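Cystathionine gamma-synthase (Xanthomonas oryzae pv. oryzae KACC 10331, PDB 6LGO) probably uses pyridoxal 5'-phosphate to make cystathionine, as a cystathionine gamma-synthase of the trans-sulfuration enzyme family that may also have gamma-lyase activity. Local coordinates at residues S312-G317 / G365-L370. The protein carries 1 engineered substitution. Numbering follows the deposited sequence.
Sequences SFELEG and GISDGL
With CG anti to the backbone N (chi1 -172°), L370 turns its branched end onto strand 310-315, while E314 is bent at chi2 (134°) with chi1 and chi2 both away from staggered values, leaving its carboxylate's modelled place near S367 doubtful. CD1 of L370 does most of the touching: it lies 3.5 Å from F313 O. The same methyl, L370 CD1, is 3.7 Å from S312 OG. CD2 of L370 also reaches the hydroxyl, 4.0 Å from S312 OG. That hydroxyl is hydrogen-bonded to P160 O, and L370 packs on P160, L161 and Y287 as well. Further along, the aliphatic part of E314 lies beside the turn, its CG 4.2 Å from G369 C. The loop contains a type I turn from S367 to L370, in which G369 N donates to S367 OG (3.2 Å, 139°) as an ST turn, though the position of that hydroxyl is uncertain. It leads from helix 358-364, ended by a Schellman motif at G365, into strand 371-374, the antiparallel neighbour of 310-315. Loop 365-370 thus meets strand 310-315 by van der Waals packing of a leucine methyl on a carbonyl oxygen, a hydroxyl and the glutamate chain; S312 OG and E314 OE2 are held by P160 O and Y287 OH, whereas the role of E314 OE1, modelled too close to S367 OG, is not settled.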
loop_
_atom_site.group_PDB
_atom_site.type_symbol
_atom_site.label_atom_id
_atom_site.label_comp_id
_atom_site.label_asym_id
_atom_site.label_seq_id
_atom_site.Cartn_x
_atom_site.Cartn_y
_atom_site.Cartn_z
ATOM N N SER A 312 28.090 4.324 -20.416
ATOM C CA SER A 312 27.579 4.982 -21.639
ATOM C C SER A 312 28.573 4.786 -22.779
ATOM O O SER A 312 29.636 4.141 -22.580
ATOM C CB SER A 312 27.131 6.390 -21.306
ATOM O OG SER A 312 28.259 7.099 -20.929
ATOM N N PHE A 313 28.077 4.972 -23.981
ATOM C CA PHE A 313 28.808 4.599 -25.199
ATOM C C PHE A 313 28.303 5.450 -26.365
ATOM O O PHE A 313 27.251 6.023 -26.252
ATOM C CB PHE A 313 28.779 3.084 -25.438
ATOM C CG PHE A 313 27.438 2.585 -25.869
ATOM C CD1 PHE A 313 26.459 2.319 -24.930
ATOM C CD2 PHE A 313 27.144 2.458 -27.199
ATOM C CE1 PHE A 313 25.228 1.841 -25.300
ATOM C CE2 PHE A 313 25.899 1.987 -27.568
ATOM C CZ PHE A 313 24.952 1.684 -26.620
ATOM N N GLU A 314 29.149 5.557 -27.398
ATOM C CA GLU A 314 28.960 6.330 -28.649
ATOM C C GLU A 314 29.099 5.281 -29.756
ATOM O O GLU A 314 30.061 4.528 -29.783
ATOM C CB GLU A 314 29.949 7.490 -28.762
ATOM C CG GLU A 314 29.387 8.916 -28.634
ATOM C CD GLU A 314 30.184 9.867 -27.697
ATOM O OE1 GLU A 314 29.729 11.001 -27.498
ATOM O OE2 GLU A 314 31.262 9.508 -27.145
ATOM N N LEU A 315 28.076 5.178 -30.575
ATOM C CA LEU A 315 28.015 4.340 -31.783
ATOM C C LEU A 315 28.694 5.082 -32.948
ATOM O O LEU A 315 28.635 6.314 -32.976
ATOM C CB LEU A 315 26.525 4.161 -32.042
ATOM C CG LEU A 315 25.944 2.774 -31.916
ATOM C CD1 LEU A 315 26.772 1.850 -31.079
ATOM C CD2 LEU A 315 24.530 2.852 -31.449
ATOM N N GLU A 316 29.332 4.361 -33.869
ATOM C CA GLU A 316 29.664 4.819 -35.256
ATOM C C GLU A 316 28.322 5.044 -35.953
ATOM O O GLU A 316 27.399 4.276 -35.604
ATOM C CB GLU A 316 30.440 3.681 -35.946
ATOM C CG GLU A 316 31.926 3.867 -36.215
ATOM C CD GLU A 316 32.815 4.774 -35.385
ATOM O OE1 GLU A 316 33.567 4.305 -34.472
ATOM O OE2 GLU A 316 32.827 5.928 -35.767
ATOM N N GLY A 317 28.191 6.003 -36.895
ATOM C CA GLY A 317 27.055 6.043 -37.844
ATOM C C GLY A 317 26.015 7.113 -37.548
ATOM O O GLY A 317 24.881 7.057 -38.183
ATOM N N GLY A 365 30.795 17.622 -22.163
ATOM C CA GLY A 365 31.225 16.579 -23.152
ATOM C C GLY A 365 30.168 15.495 -23.387
ATOM O O GLY A 365 30.532 14.358 -23.681
ATOM N N ILE A 366 28.894 15.841 -23.242
ATOM C CA ILE A 366 27.731 14.966 -23.540
ATOM C C ILE A 366 27.338 15.192 -25.010
ATOM O O ILE A 366 26.875 16.304 -25.322
ATOM C CB ILE A 366 26.600 15.321 -22.566
ATOM C CG1 ILE A 366 27.025 15.159 -21.102
ATOM C CG2 ILE A 366 25.353 14.539 -22.940
ATOM C CD1 ILE A 366 25.931 15.638 -20.123
ATOM N N SER A 367 27.658 14.270 -25.902
ATOM C CA SER A 367 27.328 14.431 -27.334
ATOM C C SER A 367 25.879 14.081 -27.542
ATOM O O SER A 367 25.264 13.413 -26.639
ATOM C CB SER A 367 28.194 13.589 -28.225
ATOM O OG SER A 367 27.869 12.238 -28.044
ATOM N N ASP A 368 25.402 14.457 -28.730
ATOM C CA ASP A 368 24.071 14.093 -29.282
ATOM C C ASP A 368 23.980 12.578 -29.574
ATOM O O ASP A 368 22.824 12.061 -29.685
ATOM C CB ASP A 368 23.745 15.026 -30.459
ATOM C CG ASP A 368 23.310 16.437 -30.008
ATOM O OD1 ASP A 368 23.338 16.745 -28.784
ATOM O OD2 ASP A 368 22.889 17.212 -30.890
ATOM N N GLY A 369 25.102 11.878 -29.663
ATOM C CA GLY A 369 25.176 10.439 -29.978
ATOM C C GLY A 369 25.237 9.574 -28.706
ATOM O O GLY A 369 25.141 8.358 -28.810
ATOM N N LEU A 370 25.320 10.158 -27.521
ATOM C CA LEU A 370 25.625 9.335 -26.305
ATOM C C LEU A 370 24.369 8.551 -25.893
ATOM O O LEU A 370 23.288 9.152 -25.815
ATOM C CB LEU A 370 26.140 10.221 -25.172
ATOM C CG LEU A 370 26.664 9.445 -23.964
ATOM C CD1 LEU A 370 27.990 8.748 -24.255
ATOM C CD2 LEU A 370 26.773 10.330 -22.729
#